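Local coordinates for protein disulfide oxidoreductase (Xylella fastidiosa, PDB 2REM) that probably exchanges thiols and disulfides with proteins in the periplasm, as a thioredoxin-fold oxidoreductase of the DsbA subfamily, at residues T36-A41 against A97-G102; V30-Y35 against T158-G163; T92-A97 against D112-F117; A24-V29 against D57-L62. All coordinates share one frame; numbering follows the deposited sequence.

Contact 1. Residues T36-A41 against A97-G102; sequences TCPHCA and AIHEKG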
loop_
_atom_site.group_PDB
_atom_site.type_symbol
_atom_site.label_atom_id
_atom_site.label_comp_id
_atom_site.label_asym_id
_atom_site.label_seq_id
_atom_site.Cartn_x
_atom_site.Cartn_y
_atom_site.Cartn_z
ATOM N N THR A 36 8.552 -1.498 6.388
ATOM C CA THR A 36 9.792 -0.981 6.961
ATOM C C THR A 36 9.762 0.518 7.185
ATOM O O THR A 36 10.670 1.069 7.807
ATOM C CB THR A 36 11.047 -1.298 6.083
ATOM O OG1 THR A 36 10.903 -0.724 4.785
ATOM C CG2 THR A 36 11.276 -2.794 5.967
ATOM N N CYS A 37 8.733 1.167 6.651
ATOM C CA CYS A 37 8.629 2.615 6.692
ATOM C C CYS A 37 7.932 3.079 7.964
ATOM O O CYS A 37 6.764 2.757 8.186
ATOM C CB CYS A 37 7.863 3.103 5.479
ATOM S SG CYS A 37 7.660 4.846 5.498
ATOM N N PRO A 38 8.642 3.821 8.818
ATOM C CA PRO A 38 7.964 4.261 10.049
ATOM C C PRO A 38 6.834 5.260 9.768
ATOM O O PRO A 38 5.883 5.307 10.531
ATOM C CB PRO A 38 9.083 4.885 10.874
ATOM C CG PRO A 38 10.146 5.222 9.896
ATOM C CD PRO A 38 10.044 4.261 8.765
ATOM N N HIS A 39 6.922 6.021 8.675
ATOM C CA HIS A 39 5.810 6.909 8.295
ATOM C C HIS A 39 4.556 6.104 7.977
ATOM O O HIS A 39 3.458 6.436 8.435
ATOM C CB HIS A 39 6.185 7.831 7.134
ATOM C CG HIS A 39 7.420 8.629 7.391
ATOM N ND1 HIS A 39 8.601 8.414 6.712
ATOM C CD2 HIS A 39 7.675 9.610 8.287
ATOM C CE1 HIS A 39 9.528 9.237 7.168
ATOM N NE2 HIS A 39 8.992 9.975 8.124
ATOM N N CYS A 40 4.733 5.026 7.217
ATOM C CA CYS A 40 3.634 4.129 6.906
ATOM C C CYS A 40 3.012 3.550 8.169
ATOM O O CYS A 40 1.794 3.475 8.282
ATOM C CB CYS A 40 4.120 3.015 6.006
ATOM S SG CYS A 40 4.471 3.644 4.361
ATOM N N ALA A 41 3.853 3.124 9.106
ATOM C CA ALA A 41 3.378 2.588 10.375
ATOM C C ALA A 41 2.513 3.604 11.093
ATOM O O ALA A 41 1.462 3.262 11.636
ATOM C CB ALA A 41 4.556 2.180 11.260
ATOM N N ALA A 97 5.500 -5.052 15.116
ATOM C CA ALA A 97 6.611 -6.011 15.239
ATOM C C ALA A 97 7.928 -5.369 14.805
ATOM O O ALA A 97 8.952 -5.567 15.439
ATOM C CB ALA A 97 6.346 -7.219 14.386
ATOM N N ILE A 98 7.887 -4.603 13.723
ATOM C CA ILE A 98 9.097 -3.997 13.162
ATOM C C ILE A 98 9.502 -2.765 13.961
ATOM O O ILE A 98 10.657 -2.613 14.378
ATOM C CB ILE A 98 8.882 -3.619 11.673
ATOM C CG1 ILE A 98 8.640 -4.881 10.842
ATOM C CG2 ILE A 98 10.074 -2.796 11.151
ATOM C CD1 ILE A 98 8.035 -4.615 9.499
ATOM N N HIS A 99 8.533 -1.884 14.185
ATOM C CA HIS A 99 8.851 -0.546 14.618
ATOM C C HIS A 99 8.744 -0.343 16.110
ATOM O O HIS A 99 9.321 0.595 16.636
ATOM C CB HIS A 99 8.004 0.479 13.859
ATOM C CG HIS A 99 8.260 0.477 12.386
ATOM N ND1 HIS A 99 9.360 1.086 11.821
ATOM C CD2 HIS A 99 7.586 -0.104 11.370
ATOM C CE1 HIS A 99 9.335 0.907 10.513
ATOM N NE2 HIS A 99 8.276 0.180 10.213
ATOM N N GLU A 100 8.023 -1.226 16.799
ATOM C CA GLU A 100 7.807 -1.039 18.242
ATOM C C GLU A 100 8.425 -2.182 19.047
ATOM O O GLU A 100 9.262 -1.928 19.896
ATOM C CB GLU A 100 6.322 -0.813 18.584
ATOM C CG GLU A 100 5.557 -0.010 17.514
ATOM C CD GLU A 100 4.754 1.170 18.022
ATOM O OE1 GLU A 100 4.972 2.297 17.491
ATOM O OE2 GLU A 100 3.894 0.985 18.921
ATOM N N LYS A 101 8.042 -3.421 18.741
ATOM C CA LYS A 101 8.497 -4.609 19.475
ATOM C C LYS A 101 9.918 -5.000 19.106
ATOM O O LYS A 101 10.638 -5.599 19.920
ATOM C CB LYS A 101 7.621 -5.830 19.142
ATOM C CG LYS A 101 6.138 -5.644 19.374
ATOM C CD LYS A 101 5.392 -6.959 19.105
ATOM C CE LYS A 101 3.936 -6.842 19.549
ATOM N NZ LYS A 101 3.883 -6.403 20.981
ATOM N N GLY A 102 10.302 -4.703 17.864
ATOM C CA GLY A 102 11.531 -5.237 17.300
ATOM C C GLY A 102 11.523 -6.757 17.239
ATOM O O GLY A 102 12.556 -7.387 17.377
#
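His99 reaches residues 36-41 through its first torsion, which sets CG trans to its own C and next to N (chi1 -63°). A chi2 of -78° then turns the imidazole so that Pro38 lies over one face and Thr36 O sits at the edge. Pro38 CA stands 4.0 Å from the ring centroid, 25° off the normal, which makes a CH-pi contact. It is displaced toward the rim of the ring, and the side chains of Pro38 and His99 cross at about a right angle. Ile98 CG2, from the same helix as His99, lies over the centre of the opposite face, so the imidazole is held between two aliphatic groups. At the edge, His99 CE1 comes within 3.0 Å of Thr36 O, near the ring plane. His99 NE2 forms a hydrogen bond to Tyr35 O, and this bond helps to fix the rotation of the ring. Residues 37-40 form the CxxC motif at the start of helix 38-52, as expected for the redox centre of a DsbA protein. The predicted disulfide is not formed here. Cys37 occupies the N-cap, and its SG accepts a hydrogen bond from Cys40 N at 3.4 Å. The turn is also closed by Ala41 N bonding to Cys37 O at 3.1 Å. One turn into this helix, Ala41 CB meets His99 CD2 at 3.8 Å, from an oblique direction. Ile98 also reaches toward the loop, with its CD1 4.4 Å from Thr36 N. Beyond the two segments, Phe74 of helix 71-83 touches both Thr36 and Ile98, while Thr156 touches both cysteines.

Contact 2. Residues V30-Y35 against T158-G163; sequences VEIFGY and TIVVNG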
loop_
_atom_site.group_PDB
_atom_site.type_symbol
_atom_site.label_atom_id
_atom_site.label_comp_id
_atom_site.label_asym_id
_atom_site.label_seq_id
_atom_site.Cartn_x
_atom_site.Cartn_y
_atom_site.Cartn_z
ATOM N N VAL A 30 -4.956 4.079 -4.094
ATOM C CA VAL A 30 -3.870 3.220 -3.674
ATOM C C VAL A 30 -3.000 3.944 -2.667
ATOM O O VAL A 30 -2.707 5.137 -2.815
ATOM C CB VAL A 30 -3.025 2.726 -4.896
ATOM C CG1 VAL A 30 -1.651 2.139 -4.433
ATOM C CG2 VAL A 30 -3.816 1.719 -5.700
ATOM N N GLU A 31 -2.624 3.225 -1.609
ATOM C CA GLU A 31 -1.483 3.626 -0.780
ATOM C C GLU A 31 -0.318 2.706 -1.081
ATOM O O GLU A 31 -0.406 1.492 -0.842
ATOM C CB GLU A 31 -1.773 3.499 0.712
ATOM C CG GLU A 31 -0.620 4.093 1.562
ATOM C CD GLU A 31 -0.454 3.445 2.939
ATOM O OE1 GLU A 31 -0.935 2.316 3.153
ATOM O OE2 GLU A 31 0.182 4.074 3.810
ATOM N N ILE A 32 0.754 3.285 -1.599
ATOM C CA ILE A 32 2.035 2.605 -1.721
ATOM C C ILE A 32 2.677 2.763 -0.356
ATOM O O ILE A 32 2.841 3.885 0.148
ATOM C CB ILE A 32 2.924 3.195 -2.834
ATOM C CG1 ILE A 32 2.174 3.179 -4.179
ATOM C CG2 ILE A 32 4.302 2.473 -2.888
ATOM C CD1 ILE A 32 2.944 3.811 -5.340
ATOM N N PHE A 33 2.950 1.626 0.286
ATOM C CA PHE A 33 3.475 1.633 1.641
ATOM C C PHE A 33 4.605 0.599 1.702
ATOM O O PHE A 33 4.718 -0.288 0.839
ATOM C CB PHE A 33 2.374 1.197 2.633
ATOM C CG PHE A 33 2.174 -0.300 2.645
ATOM C CD1 PHE A 33 2.798 -1.098 3.612
ATOM C CD2 PHE A 33 1.427 -0.911 1.655
ATOM C CE1 PHE A 33 2.673 -2.466 3.571
ATOM C CE2 PHE A 33 1.287 -2.282 1.629
ATOM C CZ PHE A 33 1.906 -3.052 2.579
ATOM N N GLY A 34 5.429 0.716 2.718
ATOM C CA GLY A 34 6.318 -0.373 3.106
ATOM C C GLY A 34 6.174 -0.612 4.601
ATOM O O GLY A 34 6.065 0.333 5.389
ATOM N N TYR A 35 6.182 -1.878 5.004
ATOM C CA TYR A 35 6.236 -2.250 6.415
ATOM C C TYR A 35 7.459 -1.677 7.131
ATOM O O TYR A 35 7.404 -1.368 8.326
ATOM C CB TYR A 35 6.209 -3.778 6.544
ATOM C CG TYR A 35 4.827 -4.393 6.422
ATOM C CD1 TYR A 35 3.754 -3.904 7.179
ATOM C CD2 TYR A 35 4.605 -5.487 5.594
ATOM C CE1 TYR A 35 2.505 -4.462 7.082
ATOM C CE2 TYR A 35 3.343 -6.075 5.506
ATOM C CZ TYR A 35 2.304 -5.542 6.255
ATOM O OH TYR A 35 1.068 -6.088 6.197
ATOM N N THR A 158 2.600 6.851 -0.059
ATOM C CA THR A 158 2.200 7.644 -1.212
ATOM C C THR A 158 0.811 7.211 -1.626
ATOM O O THR A 158 0.556 6.025 -1.868
ATOM C CB THR A 158 3.184 7.466 -2.374
ATOM O OG1 THR A 158 4.419 8.086 -2.021
ATOM C CG2 THR A 158 2.663 8.127 -3.647
ATOM N N ILE A 159 -0.077 8.185 -1.695
ATOM C CA ILE A 159 -1.438 7.962 -2.145
ATOM C C ILE A 159 -1.546 8.294 -3.637
ATOM O O ILE A 159 -1.045 9.345 -4.091
ATOM C CB ILE A 159 -2.447 8.811 -1.349
ATOM C CG1 ILE A 159 -2.369 8.477 0.156
ATOM C CG2 ILE A 159 -3.865 8.622 -1.947
ATOM C CD1 ILE A 159 -2.714 7.016 0.493
ATOM N N VAL A 160 -2.170 7.375 -4.387
ATOM C CA VAL A 160 -2.382 7.530 -5.813
ATOM C C VAL A 160 -3.862 7.323 -6.118
ATOM O O VAL A 160 -4.440 6.275 -5.779
ATOM C CB VAL A 160 -1.554 6.531 -6.648
ATOM C CG1 VAL A 160 -1.669 6.847 -8.165
ATOM C CG2 VAL A 160 -0.086 6.483 -6.206
ATOM N N VAL A 161 -4.467 8.313 -6.765
ATOM C CA VAL A 161 -5.878 8.232 -7.148
ATOM C C VAL A 161 -5.997 7.879 -8.615
ATOM O O VAL A 161 -5.464 8.585 -9.482
ATOM C CB VAL A 161 -6.646 9.539 -6.846
ATOM C CG1 VAL A 161 -8.131 9.382 -7.174
ATOM C CG2 VAL A 161 -6.486 9.915 -5.347
ATOM N N ASN A 162 -6.687 6.771 -8.872
ATOM C CA ASN A 162 -6.967 6.300 -10.239
ATOM C C ASN A 162 -5.726 6.124 -11.102
ATOM O O ASN A 162 -5.805 6.179 -12.336
ATOM C CB ASN A 162 -7.993 7.225 -10.923
ATOM C CG ASN A 162 -9.412 6.914 -10.509
ATOM O OD1 ASN A 162 -9.661 5.923 -9.814
ATOM N ND2 ASN A 162 -10.350 7.761 -10.912
ATOM N N GLY A 163 -4.588 5.910 -10.442
ATOM C CA GLY A 163 -3.307 5.737 -11.141
ATOM C C GLY A 163 -2.844 7.013 -11.828
ATOM O O GLY A 163 -1.887 7.006 -12.596
#
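Val30-Phe33 and Thr158-Val161 run antiparallel, at 153° between their directions, with four backbone hydrogen bonds. Val30 and Val160 exchange two of them, each 2.8 Å between the N of one and the O of the other. Ile32 and Thr158 exchange the other two, Ile32 N to Thr158 O at 2.8 Å and Thr158 N to Ile32 O at 3.0 Å. Between these pairs sits Glu31 with Ile159, a non-hydrogen-bonded pair. Here Ile159 CD1 is folded back by its second torsion (chi2 -62°) and rests 3.6 Å from Glu31 CB. The methyl thus packs on the aliphatic part of an acid that is buried. These two strands are neighbours in the central sheet of the thioredoxin fold. Glu31 lies on the face covered by helix 38-52, where it touches the CxxC region, Phe43 and Leu47. A buried acid near the redox centre is a known feature of thioredoxins and DsbA proteins. Pro157, which the Glu31 side chain also touches, probably corresponds to the family's cis-proline. The other face carries Val30, Ile32, Thr158 and Val160. There Ile32 CD1 meets Val160 CG2 at 4.1 Å, and Val30 CB stands 4.4 Å from Val160 CB. Tyr147 of helix 135-151 touches Val30, Ile32 and Val160. Thr158 OG1 forms a hydrogen bond with Gly155 O.

Contact 3. Residues T92-A97 against D112-F117; sequences TAMFEA and DELAVF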
loop_
_atom_site.group_PDB
_atom_site.type_symbol
_atom_site.label_atom_id
_atom_site.label_comp_id
_atom_site.label_asym_id
_atom_site.label_seq_id
_atom_site.Cartn_x
_atom_site.Cartn_y
_atom_site.Cartn_z
ATOM N N THR A 92 -1.283 -4.076 11.091
ATOM C CA THR A 92 -0.860 -3.261 12.243
ATOM C C THR A 92 0.181 -4.003 13.058
ATOM O O THR A 92 1.203 -3.436 13.432
ATOM C CB THR A 92 -2.060 -2.929 13.130
ATOM O OG1 THR A 92 -2.999 -2.169 12.349
ATOM C CG2 THR A 92 -1.623 -2.129 14.368
ATOM N N ALA A 93 -0.077 -5.285 13.310
ATOM C CA ALA A 93 0.865 -6.103 14.067
ATOM C C ALA A 93 2.238 -6.191 13.390
ATOM O O ALA A 93 3.288 -6.184 14.065
ATOM C CB ALA A 93 0.280 -7.494 14.287
ATOM N N MET A 94 2.252 -6.275 12.062
ATOM C CA MET A 94 3.533 -6.303 11.365
ATOM C C MET A 94 4.277 -4.975 11.575
ATOM O O MET A 94 5.445 -4.976 11.888
ATOM C CB MET A 94 3.397 -6.648 9.873
ATOM C CG MET A 94 4.735 -6.574 9.139
ATOM S SD MET A 94 5.971 -7.738 9.783
ATOM C CE MET A 94 5.446 -9.176 8.900
ATOM N N PHE A 95 3.604 -3.843 11.379
ATOM C CA PHE A 95 4.224 -2.547 11.673
ATOM C C PHE A 95 4.758 -2.480 13.101
ATOM O O PHE A 95 5.897 -2.042 13.360
ATOM C CB PHE A 95 3.198 -1.416 11.483
ATOM C CG PHE A 95 2.943 -1.032 10.058
ATOM C CD1 PHE A 95 3.972 -0.578 9.231
ATOM C CD2 PHE A 95 1.641 -1.017 9.569
ATOM C CE1 PHE A 95 3.708 -0.162 7.939
ATOM C CE2 PHE A 95 1.363 -0.626 8.265
ATOM C CZ PHE A 95 2.409 -0.202 7.435
ATOM N N GLU A 96 3.926 -2.923 14.049
ATOM C CA GLU A 96 4.309 -2.929 15.434
ATOM C C GLU A 96 5.509 -3.859 15.706
ATOM O O GLU A 96 6.446 -3.455 16.381
ATOM C CB GLU A 96 3.084 -3.250 16.283
ATOM C CG GLU A 96 3.360 -3.828 17.621
ATOM C CD GLU A 96 2.081 -3.996 18.406
ATOM O OE1 GLU A 96 1.146 -4.642 17.864
ATOM O OE2 GLU A 96 2.016 -3.454 19.538
ATOM N N ALA A 97 5.500 -5.052 15.116
ATOM C CA ALA A 97 6.611 -6.011 15.239
ATOM C C ALA A 97 7.928 -5.369 14.805
ATOM O O ALA A 97 8.952 -5.567 15.439
ATOM C CB ALA A 97 6.346 -7.219 14.386
ATOM N N ASP A 112 11.970 -17.398 7.101
ATOM C CA ASP A 112 11.732 -18.059 8.391
ATOM C C ASP A 112 11.330 -17.156 9.559
ATOM O O ASP A 112 10.496 -17.567 10.359
ATOM C CB ASP A 112 12.705 -19.203 8.740
ATOM C CG ASP A 112 14.135 -18.772 8.831
ATOM O OD1 ASP A 112 14.965 -19.367 8.089
ATOM O OD2 ASP A 112 14.430 -17.877 9.655
ATOM N N GLU A 113 11.862 -15.940 9.640
ATOM C CA GLU A 113 11.340 -14.965 10.591
ATOM C C GLU A 113 9.895 -14.676 10.183
ATOM O O GLU A 113 9.039 -14.512 11.026
ATOM C CB GLU A 113 12.100 -13.644 10.543
ATOM C CG GLU A 113 13.440 -13.615 11.265
ATOM C CD GLU A 113 14.612 -13.842 10.330
ATOM O OE1 GLU A 113 14.404 -13.987 9.100
ATOM O OE2 GLU A 113 15.747 -13.883 10.840
ATOM N N LEU A 114 9.646 -14.594 8.881
ATOM C CA LEU A 114 8.325 -14.189 8.433
ATOM C C LEU A 114 7.337 -15.305 8.690
ATOM O O LEU A 114 6.212 -15.057 9.122
ATOM C CB LEU A 114 8.332 -13.761 6.968
ATOM C CG LEU A 114 9.090 -12.444 6.677
ATOM C CD1 LEU A 114 9.189 -12.236 5.175
ATOM C CD2 LEU A 114 8.392 -11.252 7.380
ATOM N N ALA A 115 7.748 -16.535 8.425
ATOM C CA ALA A 115 6.846 -17.664 8.650
ATOM C C ALA A 115 6.467 -17.744 10.121
ATOM O O ALA A 115 5.316 -18.051 10.445
ATOM C CB ALA A 115 7.443 -18.976 8.151
ATOM N N VAL A 116 7.418 -17.453 11.017
ATOM C CA VAL A 116 7.132 -17.509 12.452
ATOM C C VAL A 116 6.082 -16.458 12.760
ATOM O O VAL A 116 5.125 -16.746 13.447
ATOM C CB VAL A 116 8.407 -17.334 13.331
ATOM C CG1 VAL A 116 8.050 -17.129 14.791
ATOM C CG2 VAL A 116 9.307 -18.553 13.181
ATOM N N PHE A 117 6.244 -15.264 12.200
ATOM C CA PHE A 117 5.290 -14.191 12.404
ATOM C C PHE A 117 3.877 -14.621 11.978
ATOM O O PHE A 117 2.913 -14.526 12.764
ATOM C CB PHE A 117 5.723 -12.919 11.662
ATOM C CG PHE A 117 4.732 -11.814 11.769
ATOM C CD1 PHE A 117 4.725 -10.988 12.894
ATOM C CD2 PHE A 117 3.746 -11.652 10.806
ATOM C CE1 PHE A 117 3.794 -9.978 13.030
ATOM C CE2 PHE A 117 2.782 -10.628 10.941
ATOM C CZ PHE A 117 2.828 -9.787 12.049
#
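Met94 lays its thioether over one face of the Phe117 ring. SD is 4.3 Å from the ring centroid and only 7° off the normal, a Met-aromatic contact. The terminal methyl lies over the same ring, nearer its rim, with Met94 CE 3.6 Å from Phe117 CD2. This adds a CH-pi contact to the sulfur one. Bends at both the second (chi2 61°) and third torsions of Met94 turn the chain so that sulfur and methyl both reach the ring. The same methyl also touches Leu114 CD2 at 3.9 Å, so it bridges two residues of the facing helix. The CZ end of Phe117 rests on the backbone of helix 87-101, 3.6 Å from Met94 N. Ala93 C lies at the ring edge, 3.9 Å from Phe117 CZ, and Ala93 CB is 4.1 Å from the same atom. Ala97 CB approaches Phe117 CE1 at 4.0 Å from an oblique direction. Ala93 and Ala97, one turn apart, thus both contact the ring. The two helices belong to the helical region that DsbA proteins insert into the thioredoxin fold. With the segment axes 12.4 Å apart, at 130°, the Phe117 ring spans the gap to the backbone of helix 87-101. Farther out, Tyr121 meets the Phe117 ring with its own and also touches Ala93. Leu114 is backed by Phe128 and Phe132 of helix 125-132. Met94 leans on Tyr35, in the loop just before the CxxC motif.

Contact 4. Residues A24-V29 against D57-L62; sequences AGKIEV and DVRFTL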
loop_
_atom_site.group_PDB
_atom_site.type_symbol
_atom_site.label_atom_id
_atom_site.label_comp_id
_atom_site.label_asym_id
_atom_site.label_seq_id
_atom_site.Cartn_x
_atom_site.Cartn_y
_atom_site.Cartn_z
ATOM N N ALA A 24 -13.625 -0.076 -13.266
ATOM C CA ALA A 24 -14.943 -0.728 -13.276
ATOM C C ALA A 24 -15.981 0.065 -12.459
ATOM O O ALA A 24 -16.589 -0.474 -11.517
ATOM C CB ALA A 24 -14.818 -2.148 -12.752
ATOM N N GLY A 25 -16.150 1.339 -12.807
ATOM C CA GLY A 25 -17.002 2.262 -12.039
ATOM C C GLY A 25 -16.409 2.874 -10.764
ATOM O O GLY A 25 -16.923 3.876 -10.251
ATOM N N LYS A 26 -15.307 2.309 -10.281
ATOM C CA LYS A 26 -14.717 2.712 -8.996
ATOM C C LYS A 26 -13.705 3.860 -9.100
ATOM O O LYS A 26 -13.125 4.117 -10.163
ATOM C CB LYS A 26 -14.023 1.521 -8.318
ATOM C CG LYS A 26 -14.911 0.312 -8.062
ATOM C CD LYS A 26 -15.823 0.491 -6.864
ATOM C CE LYS A 26 -16.901 -0.577 -6.863
ATOM N NZ LYS A 26 -17.468 -0.796 -5.486
ATOM N N ILE A 27 -13.503 4.535 -7.972
ATOM C CA ILE A 27 -12.385 5.445 -7.807
ATOM C C ILE A 27 -11.343 4.695 -6.995
ATOM O O ILE A 27 -11.568 4.343 -5.828
ATOM C CB ILE A 27 -12.773 6.748 -7.094
ATOM C CG1 ILE A 27 -13.920 7.450 -7.846
ATOM C CG2 ILE A 27 -11.521 7.636 -6.948
ATOM C CD1 ILE A 27 -14.668 8.484 -7.030
ATOM N N GLU A 28 -10.212 4.430 -7.624
ATOM C CA GLU A 28 -9.179 3.671 -6.965
ATOM C C GLU A 28 -8.307 4.623 -6.183
ATOM O O GLU A 28 -7.867 5.648 -6.695
ATOM C CB GLU A 28 -8.338 2.909 -7.979
ATOM C CG GLU A 28 -7.221 2.124 -7.347
ATOM C CD GLU A 28 -6.347 1.504 -8.386
ATOM O OE1 GLU A 28 -5.412 2.196 -8.851
ATOM O OE2 GLU A 28 -6.605 0.334 -8.747
ATOM N N VAL A 29 -8.115 4.289 -4.918
ATOM C CA VAL A 29 -7.170 4.986 -4.084
ATOM C C VAL A 29 -6.181 3.949 -3.614
ATOM O O VAL A 29 -6.525 3.063 -2.843
ATOM C CB VAL A 29 -7.856 5.659 -2.883
ATOM C CG1 VAL A 29 -6.823 6.395 -2.042
ATOM C CG2 VAL A 29 -8.922 6.664 -3.403
ATOM N N ASP A 57 -18.132 3.564 -4.038
ATOM C CA ASP A 57 -17.411 3.728 -5.297
ATOM C C ASP A 57 -15.891 3.882 -5.113
ATOM O O ASP A 57 -15.147 3.900 -6.089
ATOM C CB ASP A 57 -17.997 4.878 -6.121
ATOM C CG ASP A 57 -17.882 6.224 -5.434
ATOM O OD1 ASP A 57 -17.484 6.271 -4.256
ATOM O OD2 ASP A 57 -18.208 7.246 -6.079
ATOM N N VAL A 58 -15.435 4.013 -3.870
ATOM C CA VAL A 58 -13.982 4.000 -3.594
ATOM C C VAL A 58 -13.450 2.572 -3.423
ATOM O O VAL A 58 -13.959 1.793 -2.604
ATOM C CB VAL A 58 -13.567 4.909 -2.383
ATOM C CG1 VAL A 58 -12.043 4.817 -2.116
ATOM C CG2 VAL A 58 -13.939 6.358 -2.640
ATOM N N ARG A 59 -12.449 2.219 -4.227
ATOM C CA ARG A 59 -11.705 0.996 -4.013
ATOM C C ARG A 59 -10.357 1.381 -3.411
ATOM O O ARG A 59 -9.495 1.932 -4.087
ATOM C CB ARG A 59 -11.524 0.198 -5.307
ATOM C CG ARG A 59 -10.809 -1.136 -5.108
ATOM C CD ARG A 59 -10.755 -1.940 -6.395
ATOM N NE ARG A 59 -9.869 -1.303 -7.368
ATOM C CZ ARG A 59 -10.179 -1.047 -8.633
ATOM N NH1 ARG A 59 -11.364 -1.397 -9.126
ATOM N NH2 ARG A 59 -9.267 -0.459 -9.420
ATOM N N PHE A 60 -10.198 1.099 -2.128
ATOM C CA PHE A 60 -8.963 1.433 -1.434
ATOM C C PHE A 60 -8.051 0.215 -1.414
ATOM O O PHE A 60 -8.437 -0.859 -0.944
ATOM C CB PHE A 60 -9.279 1.937 -0.024
ATOM C CG PHE A 60 -8.076 2.054 0.854
ATOM C CD1 PHE A 60 -6.988 2.802 0.467
ATOM C CD2 PHE A 60 -8.046 1.401 2.085
ATOM C CE1 PHE A 60 -5.860 2.888 1.273
ATOM C CE2 PHE A 60 -6.921 1.491 2.913
ATOM C CZ PHE A 60 -5.833 2.232 2.496
ATOM N N THR A 61 -6.851 0.383 -1.938
ATOM C CA THR A 61 -5.974 -0.745 -2.185
ATOM C C THR A 61 -4.604 -0.430 -1.643
ATOM O O THR A 61 -4.085 0.662 -1.852
ATOM C CB THR A 61 -5.897 -1.045 -3.685
ATOM O OG1 THR A 61 -7.210 -1.366 -4.137
ATOM C CG2 THR A 61 -4.941 -2.212 -3.977
ATOM N N LEU A 62 -4.030 -1.381 -0.921
ATOM C CA LEU A 62 -2.635 -1.280 -0.512
ATOM C C LEU A 62 -1.756 -1.875 -1.566
ATOM O O LEU A 62 -2.037 -2.976 -2.081
ATOM C CB LEU A 62 -2.402 -2.026 0.817
ATOM C CG LEU A 62 -3.206 -1.524 2.003
ATOM C CD1 LEU A 62 -2.813 -2.324 3.216
ATOM C CD2 LEU A 62 -3.005 -0.027 2.253
HETATM O O HOH W 1 -7.094 -1.432 -6.820
#
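Strands 27-33 and 58-64 are the two parallel strands of a beta-alpha-beta unit, and at this end Ile27 pairs with Val58, Glu28 with Arg59 and Val29 with Phe60. The ladder starts with Ile27 N to Asp57 O at 2.6 Å. Arg59 continues it: its N-H donates to Ile27 O, and its O accepts from Val29 N. Thr61 N then bonds to Val29 O. On one face Glu28 and Arg59 form a salt bridge, Arg59 NH2 to Glu28 OE2 at 2.9 Å. The acceptor lies in the guanidinium plane, but the donor comes from above the carboxylate, and the two planes are 70° apart. A bend in the arginine chain (chi3 69°) brings the guanidinium round to the acid. Lys26 crosses this arginine at about a right angle, its CB 4.0 Å from Arg59 NH1. A water bridges the pair: it donates to Glu28 OE2 at 2.7 Å, accepts from Arg59 NE at 2.8 Å, and bonds Thr61 OG1 at 2.7 Å. From the preceding loop, Ala21 N bonds Glu28 OE2, Phe20 N bonds OE1, and Pro22 O takes Arg59 NH1. On the other face Val29 CG2 packs on Val58 CG1 at 3.8 Å. Helix 172-190 touches Ile27, Val29 and Val58 there, and its Arg187 forms a salt bridge with Asp57 OD2. Adjacent parallel strands joined through a helix are typical of the N-terminal beta-alpha-beta half of a thioredoxin fold.

Contacts 2 and 4 share strand 27-33, which has 158-161 on one side and 58-64 on the other. Their centres are 12 Å apart. They are tied by Asn162 OD1 to Glu28 N at 2.7 Å and by Glu31 N to Thr61 O at 3.0 Å. The same strand leads directly into the CxxC region of contact 1, where Cys40 SG lies 3.5 Å from Phe33 CA. Contact 3 uses the preceding part of helix 87-101 and shares Ala97 with contact 1; their centres are 10 Å apart. Phe95 joins them, its CD1 3.4 Å from Ala41 CA. Contacts 3 and 4 do not touch.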